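Local coordinates for protein glycerol dehydrogenase (Bacillus coagulans, PDB 6CSJ) that probably oxidises glycerol and related polyols with NAD, and in this engineered double-substituted form has acquired D-lactate dehydrogenase activity, at residues E213-K216 with A217-A221; E228-E231 with K232-A236; L250-A253 with H254-N258; A291-E294 with E295-F299. The protein carries 2 engineered substitutions. All coordinates share one frame; numbering follows the deposited sequence.

Contact 1 of 4, residues E213-K216 with A217-A221; sequences EGLK and AKLAA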
loop_
_atom_site.group_PDB
_atom_site.type_symbol
_atom_site.label_atom_id
_atom_site.label_comp_id
_atom_site.label_asym_id
_atom_site.label_seq_id
_atom_site.Cartn_x
_atom_site.Cartn_y
_atom_site.Cartn_z
ATOM N N GLU A 213 -14.597 -8.441 8.064
ATOM C CA GLU A 213 -13.825 -9.594 7.571
ATOM C C GLU A 213 -12.410 -9.756 8.123
ATOM O O GLU A 213 -11.839 -10.840 7.996
ATOM C CB GLU A 213 -13.723 -9.536 6.045
ATOM C CG GLU A 213 -15.054 -9.424 5.301
ATOM C CD GLU A 213 -15.834 -10.715 5.300
ATOM O OE1 GLU A 213 -15.276 -11.745 4.863
ATOM O OE2 GLU A 213 -16.999 -10.711 5.732
ATOM N N GLY A 214 -11.834 -8.708 8.714
ATOM C CA GLY A 214 -10.416 -8.725 9.080
ATOM C C GLY A 214 -10.001 -9.848 10.008
ATOM O O GLY A 214 -8.993 -10.524 9.767
ATOM N N LEU A 215 -10.784 -10.039 11.069
ATOM C CA LEU A 215 -10.506 -11.061 12.083
ATOM C C LEU A 215 -10.617 -12.464 11.478
ATOM O O LEU A 215 -9.715 -13.277 11.655
ATOM C CB LEU A 215 -11.446 -10.925 13.292
ATOM C CG LEU A 215 -11.304 -11.997 14.393
ATOM C CD1 LEU A 215 -9.911 -12.004 14.996
ATOM C CD2 LEU A 215 -12.370 -11.849 15.466
ATOM N N LYS A 216 -11.715 -12.734 10.767
ATOM C CA LYS A 216 -11.897 -14.019 10.086
ATOM C C LYS A 216 -10.753 -14.329 9.118
ATOM O O LYS A 216 -10.308 -15.484 9.022
ATOM C CB LYS A 216 -13.218 -14.045 9.312
ATOM C CG LYS A 216 -14.457 -14.138 10.174
ATOM C CD LYS A 216 -15.692 -14.386 9.326
ATOM C CE LYS A 216 -16.166 -13.128 8.603
ATOM N NZ LYS A 216 -17.188 -13.438 7.567
ATOM N N ALA A 217 -10.302 -13.297 8.404
ATOM C CA ALA A 217 -9.183 -13.415 7.484
ATOM C C ALA A 217 -7.887 -13.670 8.225
ATOM O O ALA A 217 -7.130 -14.538 7.821
ATOM C CB ALA A 217 -9.055 -12.171 6.623
ATOM N N LYS A 218 -7.630 -12.934 9.304
ATOM C CA LYS A 218 -6.420 -13.171 10.103
ATOM C C LYS A 218 -6.326 -14.614 10.624
ATOM O O LYS A 218 -5.283 -15.234 10.519
ATOM C CB LYS A 218 -6.312 -12.207 11.291
ATOM C CG LYS A 218 -5.043 -12.445 12.104
ATOM C CD LYS A 218 -4.882 -11.505 13.286
ATOM C CE LYS A 218 -3.704 -11.996 14.134
ATOM N NZ LYS A 218 -3.110 -10.952 15.014
ATOM N N LEU A 219 -7.410 -15.129 11.194
ATOM C CA LEU A 219 -7.419 -16.487 11.760
ATOM C C LEU A 219 -7.069 -17.579 10.729
ATOM O O LEU A 219 -6.416 -18.571 11.071
ATOM C CB LEU A 219 -8.769 -16.790 12.413
ATOM C CG LEU A 219 -9.076 -15.962 13.662
ATOM C CD1 LEU A 219 -10.507 -16.194 14.109
ATOM C CD2 LEU A 219 -8.090 -16.254 14.786
ATOM N N ALA A 220 -7.489 -17.372 9.485
ATOM C CA ALA A 220 -7.104 -18.231 8.366
ATOM C C ALA A 220 -5.644 -18.003 7.920
ATOM O O ALA A 220 -4.893 -18.971 7.720
ATOM C CB ALA A 220 -8.058 -18.029 7.191
ATOM N N ALA A 221 -5.246 -16.735 7.770
ATOM C CA ALA A 221 -3.909 -16.382 7.250
ATOM C C ALA A 221 -2.761 -16.735 8.200
ATOM O O ALA A 221 -1.669 -17.023 7.745
ATOM C CB ALA A 221 -3.844 -14.910 6.874
#
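Leu-215 and Leu-219, four residues apart near the C-terminal end of helix 197-221, an amphipathic helix packed against the next one in the chain, lie on the same helix face. Leu-215 has CG anti to its own N (chi1 177°), whereas Leu-219 carries CG beside N (chi1 -67°). These choices bring Leu-215 CD1 toward the branch point of Leu-219, at 4.3 Å from CG. It is a light apolar contact on an exposed face, where each hides a little of the other. Another face holds an i to i+3 salt bridge: Lys-216 bends at its third torsion and brings NZ to 3.3 Å from Glu-213 OE2, a weak hydrogen bond. The helix is kinked here, since the N atoms of Leu-215 and Lys-216 make no bond to the preceding turn, but regular bonding resumes with Ala-217 N on Glu-213 O and Lys-218 N on Gly-214 O. Small residues suit the buried side: Ala-217 and Ala-220 touch Ile-233 and Val-230 of helix 228-248 and let the two helices come near. Lys-218 instead extends fully, its NZ bonding to Val-303 O. The turn closes loosely, for Ala-220 N reaches Lys-216 O by a weak bond of 3.4 Å.

Contact 2 of 4, residues E228-E231 with K232-A236; sequences EAVE and KIIEA
Glu-228 and Lys-232 meet one turn apart in the first turns of helix 228-248, the lysine by its aliphatic flank, with the ammonium too far for a salt bridge. Glu-228 bends at its second torsion (61°), and OE2 comes to 3.6 Å from Lys-232 CE and 3.8 Å from CG, while NZ stays 4.6 Å from that oxygen. Long flexible chains suit this exposed face. On the buried side Val-230 and Ile-234 cross at an angle: Val-230 CG1, anti to the backbone N, meets Ile-234 CD1 at 3.8 Å. The bulk of beta-branched residues, close to the backbone, fills such a face. The backbone holds both pairs in place, with Lys-232 N bonded to Glu-228 O and Ile-234 N to Val-230 O, each at 2.9 Å. Next in the shell is Glu-231, whose OE2 bonds to Thr-154 OG1 at the start of helix 154-158, while its carbonyl O receives NE2 of Gln-13 on strand 10-14. Ile-233 packs on Ala-217 of helix 197-221 and on Leu-165 and Met-169 of helix 162-173, so this helix packs between helices and strand 10-14.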
loop_
_atom_site.group_PDB
_atom_site.type_symbol
_atom_site.label_atom_id
_atom_site.label_comp_id
_atom_site.label_asym_id
_atom_site.label_seq_id
_atom_site.Cartn_x
_atom_site.Cartn_y
_atom_site.Cartn_z
ATOM N N GLU A 228 -12.599 -17.459 1.841
ATOM C CA GLU A 228 -13.235 -16.318 1.177
ATOM C C GLU A 228 -13.063 -14.989 1.956
ATOM O O GLU A 228 -13.073 -13.908 1.359
ATOM C CB GLU A 228 -14.707 -16.637 0.896
ATOM C CG GLU A 228 -15.555 -15.514 0.307
ATOM C CD GLU A 228 -15.080 -15.016 -1.049
ATOM O OE1 GLU A 228 -14.260 -15.671 -1.707
ATOM O OE2 GLU A 228 -15.538 -13.957 -1.479
ATOM N N ALA A 229 -12.885 -15.070 3.274
ATOM C CA ALA A 229 -12.570 -13.893 4.079
ATOM C C ALA A 229 -11.211 -13.338 3.687
ATOM O O ALA A 229 -11.043 -12.125 3.586
ATOM C CB ALA A 229 -12.596 -14.216 5.562
ATOM N N VAL A 230 -10.246 -14.231 3.470
ATOM C CA VAL A 230 -8.912 -13.823 3.021
ATOM C C VAL A 230 -9.003 -13.215 1.624
ATOM O O VAL A 230 -8.384 -12.195 1.370
ATOM C CB VAL A 230 -7.896 -14.987 3.077
ATOM C CG1 VAL A 230 -6.548 -14.556 2.511
ATOM C CG2 VAL A 230 -7.720 -15.444 4.513
ATOM N N GLU A 231 -9.793 -13.827 0.742
ATOM C CA GLU A 231 -10.044 -13.279 -0.599
ATOM C C GLU A 231 -10.593 -11.853 -0.543
ATOM O O GLU A 231 -10.109 -10.979 -1.256
ATOM C CB GLU A 231 -10.994 -14.176 -1.419
ATOM C CG GLU A 231 -10.429 -15.556 -1.792
ATOM C CD GLU A 231 -9.476 -15.571 -2.991
ATOM O OE1 GLU A 231 -9.497 -14.635 -3.823
ATOM O OE2 GLU A 231 -8.701 -16.551 -3.103
ATOM N N LYS A 232 -11.583 -11.609 0.314
ATOM C CA LYS A 232 -12.183 -10.272 0.404
ATOM C C LYS A 232 -11.222 -9.225 0.964
ATOM O O LYS A 232 -11.233 -8.078 0.513
ATOM C CB LYS A 232 -13.463 -10.302 1.237
ATOM C CG LYS A 232 -14.645 -10.887 0.502
ATOM C CD LYS A 232 -15.867 -10.890 1.393
ATOM C CE LYS A 232 -17.060 -11.587 0.763
ATOM N NZ LYS A 232 -17.982 -12.025 1.844
ATOM N N ILE A 233 -10.413 -9.627 1.948
ATOM C CA ILE A 233 -9.419 -8.747 2.552
ATOM C C ILE A 233 -8.301 -8.412 1.564
ATOM O O ILE A 233 -7.856 -7.270 1.513
ATOM C CB ILE A 233 -8.859 -9.339 3.869
ATOM C CG1 ILE A 233 -9.870 -9.135 5.011
ATOM C CG2 ILE A 233 -7.503 -8.751 4.253
ATOM C CD1 ILE A 233 -10.205 -7.690 5.363
ATOM N N ILE A 234 -7.852 -9.390 0.782
ATOM C CA ILE A 234 -6.838 -9.127 -0.240
ATOM C C ILE A 234 -7.355 -8.109 -1.262
ATOM O O ILE A 234 -6.630 -7.184 -1.614
ATOM C CB ILE A 234 -6.331 -10.440 -0.887
ATOM C CG1 ILE A 234 -5.413 -11.156 0.130
ATOM C CG2 ILE A 234 -5.588 -10.157 -2.187
ATOM C CD1 ILE A 234 -4.959 -12.539 -0.277
ATOM N N GLU A 235 -8.604 -8.263 -1.703
ATOM C CA GLU A 235 -9.231 -7.295 -2.604
ATOM C C GLU A 235 -9.320 -5.911 -1.927
ATOM O O GLU A 235 -8.977 -4.895 -2.543
ATOM C CB GLU A 235 -10.626 -7.761 -3.055
ATOM C CG GLU A 235 -11.236 -6.857 -4.125
ATOM C CD GLU A 235 -12.698 -7.113 -4.440
ATOM O OE1 GLU A 235 -13.208 -8.247 -4.245
ATOM O OE2 GLU A 235 -13.340 -6.149 -4.921
ATOM N N ALA A 236 -9.762 -5.879 -0.668
ATOM C CA ALA A 236 -9.880 -4.618 0.075
ATOM C C ALA A 236 -8.535 -3.911 0.310
ATOM O O ALA A 236 -8.419 -2.698 0.107
ATOM C CB ALA A 236 -10.598 -4.851 1.397
#

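Contact 3 of 4, residues L250-A253 with H254-N258; sequences LAAA and HAIHN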
loop_
_atom_site.group_PDB
_atom_site.type_symbol
_atom_site.label_atom_id
_atom_site.label_comp_id
_atom_site.label_asym_id
_atom_site.label_seq_id
_atom_site.Cartn_x
_atom_site.Cartn_y
_atom_site.Cartn_z
ATOM N N LEU A 250 -5.510 11.365 0.122
ATOM C CA LEU A 250 -4.839 11.134 1.395
ATOM C C LEU A 250 -5.026 12.383 2.284
ATOM O O LEU A 250 -5.418 13.455 1.800
ATOM C CB LEU A 250 -3.353 10.830 1.178
ATOM C CG LEU A 250 -2.964 9.553 0.416
ATOM C CD1 LEU A 250 -3.428 9.526 -1.027
ATOM C CD2 LEU A 250 -1.453 9.482 0.441
ATOM N N ALA A 251 -4.724 12.238 3.570
ATOM C CA ALA A 251 -4.944 13.306 4.538
ATOM C C ALA A 251 -4.010 13.159 5.756
ATOM O O ALA A 251 -2.802 12.971 5.577
ATOM C CB ALA A 251 -6.419 13.376 4.925
ATOM N N ALA A 252 -4.536 13.216 6.972
ATOM C CA ALA A 252 -3.696 13.347 8.160
ATOM C C ALA A 252 -2.981 12.065 8.520
ATOM O O ALA A 252 -1.862 12.115 9.013
ATOM C CB ALA A 252 -4.535 13.825 9.345
ATOM N N ALA A 253 -3.629 10.924 8.292
ATOM C CA ALA A 253 -3.070 9.613 8.661
ATOM C C ALA A 253 -1.763 9.300 7.943
ATOM O O ALA A 253 -0.811 8.860 8.581
ATOM C CB ALA A 253 -4.073 8.505 8.404
ATOM N N HIS A 254 -1.725 9.526 6.631
ATOM C CA HIS A 254 -0.482 9.349 5.868
ATOM C C HIS A 254 0.578 10.386 6.210
ATOM O O HIS A 254 1.760 10.040 6.312
ATOM C CB HIS A 254 -0.726 9.264 4.341
ATOM C CG HIS A 254 -0.953 7.859 3.853
ATOM N ND1 HIS A 254 -2.098 7.141 4.161
ATOM C CD2 HIS A 254 -0.127 6.980 3.222
ATOM C CE1 HIS A 254 -2.003 5.924 3.660
ATOM N NE2 HIS A 254 -0.826 5.809 3.063
ATOM N N ALA A 255 0.160 11.640 6.411
ATOM C CA ALA A 255 1.083 12.690 6.851
ATOM C C ALA A 255 1.702 12.355 8.201
ATOM O O ALA A 255 2.906 12.507 8.380
ATOM C CB ALA A 255 0.393 14.035 6.901
ATOM N N ILE A 256 0.881 11.874 9.132
ATOM C CA ILE A 256 1.357 11.464 10.453
ATOM C C ILE A 256 2.261 10.220 10.357
ATOM O O ILE A 256 3.263 10.144 11.078
ATOM C CB ILE A 256 0.186 11.297 11.463
ATOM C CG1 ILE A 256 -0.418 12.672 11.782
ATOM C CG2 ILE A 256 0.657 10.646 12.770
ATOM C CD1 ILE A 256 -1.803 12.627 12.409
ATOM N N HIS A 257 1.919 9.268 9.475
ATOM C CA HIS A 257 2.834 8.161 9.124
ATOM C C HIS A 257 4.238 8.678 8.730
ATOM O O HIS A 257 5.243 8.182 9.237
ATOM C CB HIS A 257 2.252 7.264 8.009
ATOM C CG HIS A 257 3.285 6.483 7.248
ATOM N ND1 HIS A 257 3.982 7.010 6.181
ATOM C CD2 HIS A 257 3.749 5.222 7.408
ATOM C CE1 HIS A 257 4.827 6.107 5.718
ATOM N NE2 HIS A 257 4.702 5.013 6.442
ATOM N N ASN A 258 4.287 9.674 7.847
ATOM C CA ASN A 258 5.557 10.245 7.379
ATOM C C ASN A 258 6.325 10.915 8.503
ATOM O O ASN A 258 7.528 10.703 8.639
ATOM C CB ASN A 258 5.341 11.255 6.247
ATOM C CG ASN A 258 4.858 10.604 4.962
ATOM O OD1 ASN A 258 4.814 9.386 4.844
ATOM N ND2 ASN A 258 4.481 11.425 3.994
#
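Leu-250 holds CG beside its backbone N (chi1 -64°), and with its second torsion at 64° this turns CD2 over one face of the His-254 ring. The methyl lies 3.8 Å from His-254 CG and 4.2 Å from the ring centroid, 28° off the normal, a CH-pi contact. Leucine suits the spot because it can cover a flat ring without competing for its nitrogens. His-254 ND1 is instead bonded to Glu-178 OE1, and the other oxygen of that carboxylate receives Ala-251 N; one glutamate thus fixes both the ring's rotation and the approach to helix 252-259. Ala-251 occupies the N-cap position but has no capping side chain. Gln-282 OE1 of helix 271-285 takes Ala-253 N instead, and Ala-252 N weakly. Alanines keep this first turn slim enough to pack closely, and Ala-252 CB touches Ile-256 CD1 at 4.3 Å. Farther on, His-257 ND1 donates to Asn-258 OD1 (2.9 Å), which lies nearly in the ring plane. Both histidine rings also meet the ring of His-271. With ND1 of His-254 held by Glu-178, NE2 is left as the nitrogen for another partner; histidines paired like His-254 and His-271 are consistent with the family's metal site, though no metal is assigned here.

Contact 4 of 4, residues A291-E294 with E295-F299; sequences AEIE and EVVSF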
loop_
_atom_site.group_PDB
_atom_site.type_symbol
_atom_site.label_atom_id
_atom_site.label_comp_id
_atom_site.label_asym_id
_atom_site.label_seq_id
_atom_site.Cartn_x
_atom_site.Cartn_y
_atom_site.Cartn_z
ATOM N N ALA A 291 -18.045 6.778 19.236
ATOM C CA ALA A 291 -18.477 5.472 18.705
ATOM C C ALA A 291 -17.612 5.005 17.523
ATOM O O ALA A 291 -17.277 3.829 17.426
ATOM C CB ALA A 291 -19.947 5.508 18.306
ATOM N N GLU A 292 -17.268 5.935 16.639
ATOM C CA GLU A 292 -16.375 5.681 15.502
ATOM C C GLU A 292 -14.954 5.328 15.977
ATOM O O GLU A 292 -14.329 4.421 15.449
ATOM C CB GLU A 292 -16.342 6.912 14.592
ATOM C CG GLU A 292 -16.063 6.648 13.120
ATOM C CD GLU A 292 -16.486 7.839 12.249
ATOM O OE1 GLU A 292 -15.736 8.829 12.164
ATOM O OE2 GLU A 292 -17.573 7.794 11.654
ATOM N N ILE A 293 -14.460 6.042 16.982
ATOM C CA ILE A 293 -13.136 5.765 17.584
ATOM C C ILE A 293 -13.090 4.374 18.227
ATOM O O ILE A 293 -12.135 3.622 18.038
ATOM C CB ILE A 293 -12.740 6.858 18.611
ATOM C CG1 ILE A 293 -12.464 8.180 17.884
ATOM C CG2 ILE A 293 -11.517 6.452 19.437
ATOM C CD1 ILE A 293 -12.474 9.391 18.799
ATOM N N GLU A 294 -14.122 4.047 18.988
ATOM C CA GLU A 294 -14.211 2.741 19.653
ATOM C C GLU A 294 -14.243 1.593 18.643
ATOM O O GLU A 294 -13.597 0.573 18.874
ATOM C CB GLU A 294 -15.423 2.668 20.589
ATOM C CG GLU A 294 -15.221 3.414 21.892
ATOM C CD GLU A 294 -16.456 3.479 22.777
ATOM O OE1 GLU A 294 -17.379 2.655 22.604
ATOM O OE2 GLU A 294 -16.486 4.354 23.663
ATOM N N GLU A 295 -14.976 1.760 17.541
ATOM C CA GLU A 295 -15.016 0.739 16.495
ATOM C C GLU A 295 -13.622 0.500 15.873
ATOM O O GLU A 295 -13.242 -0.648 15.651
ATOM C CB GLU A 295 -16.048 1.096 15.418
ATOM C CG GLU A 295 -16.154 0.076 14.298
ATOM C CD GLU A 295 -17.336 0.306 13.390
ATOM O OE1 GLU A 295 -18.434 -0.200 13.715
ATOM O OE2 GLU A 295 -17.180 0.976 12.345
ATOM N N VAL A 296 -12.866 1.574 15.626
ATOM C CA VAL A 296 -11.506 1.469 15.083
ATOM C C VAL A 296 -10.531 0.842 16.082
ATOM O O VAL A 296 -9.766 -0.059 15.722
ATOM C CB VAL A 296 -10.966 2.851 14.609
ATOM C CG1 VAL A 296 -9.473 2.794 14.295
ATOM C CG2 VAL A 296 -11.742 3.309 13.380
ATOM N N VAL A 297 -10.544 1.320 17.321
ATOM C CA VAL A 297 -9.613 0.815 18.332
ATOM C C VAL A 297 -9.897 -0.664 18.601
ATOM O O VAL A 297 -8.968 -1.462 18.729
ATOM C CB VAL A 297 -9.679 1.624 19.644
ATOM C CG1 VAL A 297 -8.797 0.997 20.726
ATOM C CG2 VAL A 297 -9.254 3.075 19.397
ATOM N N SER A 298 -11.187 -1.012 18.664
ATOM C CA SER A 298 -11.632 -2.386 18.893
ATOM C C SER A 298 -11.164 -3.325 17.773
ATOM O O SER A 298 -10.601 -4.395 18.038
ATOM C CB SER A 298 -13.154 -2.441 19.018
ATOM O OG SER A 298 -13.609 -3.769 19.232
ATOM N N PHE A 299 -11.397 -2.919 16.530
ATOM C CA PHE A 299 -10.902 -3.668 15.390
ATOM C C PHE A 299 -9.381 -3.865 15.449
ATOM O O PHE A 299 -8.895 -4.981 15.235
ATOM C CB PHE A 299 -11.279 -3.008 14.059
ATOM C CG PHE A 299 -10.583 -3.621 12.892
ATOM C CD1 PHE A 299 -10.952 -4.884 12.459
ATOM C CD2 PHE A 299 -9.506 -2.982 12.279
ATOM C CE1 PHE A 299 -10.284 -5.492 11.399
ATOM C CE2 PHE A 299 -8.836 -3.581 11.220
ATOM C CZ PHE A 299 -9.226 -4.833 10.776
#
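Ala-291 O accepts Glu-295 N at 3.1 Å, the first of four successive i to i+4 bonds in helix 290-303, an amphipathic alpha helix of the protein's helical part. Glu-292 O, Ile-293 O and Glu-294 O follow, taking Val-296 N, Val-297 N and Ser-298 N, the last two at 2.9 Å. Against this regular backbone Ile-293 and Val-297 stand side by side and point the same way, their CG2 methyls 4.1 Å apart. The isoleucine sets CG2 anti to N, while the valine, with chi1 175°, keeps CG2 beside N and leaning back over the preceding turn. Branched aliphatic residues suit this buried stripe, which packs on Leu-280 and Leu-283 of helix 271-285. Val-296 also touches Leu-283 and carries the apolar face round to Leu-173 of helix 162-173 and Tyr-207 of helix 197-221. The acids leave along other faces. Glu-292 forms a salt bridge with Arg-180, which would offset its charge near a packed core. Glu-295 OE2 is hydrogen-bonded to Tyr-207 OH. Glu-294 has weaker partners, Lys-290 NZ at long range and Tyr-362 OH. The tight turn of the backbone brings Ser-298 CB to 3.0 Å from Glu-294 O, and Val-297 CG2 lies 3.2 Å from Ile-293 O.

Three contacts are turns within helices and contact 3 is the start of one, yet their chemistry follows their depth. Contact 3 is the buried one, built on histidines and alanines, while contacts 1, 2 and 4 are amphipathic. Contacts 1 and 2 lie on successive helices that touch: Ala-217 CB meets Ile-233 CG1 at 3.5 Å, and Glu-213 OE1 reaches Lys-232 CD at 3.6 Å. Contact 4 touches contact 1 through Phe-299, whose CE1 lies 4.0 Å from Gly-214 CA, where the lack of a side chain leaves room for the ring. Contact 3 touches none of the others, its centre about 19 Å from that of contact 4, although both pack on helix 271-285.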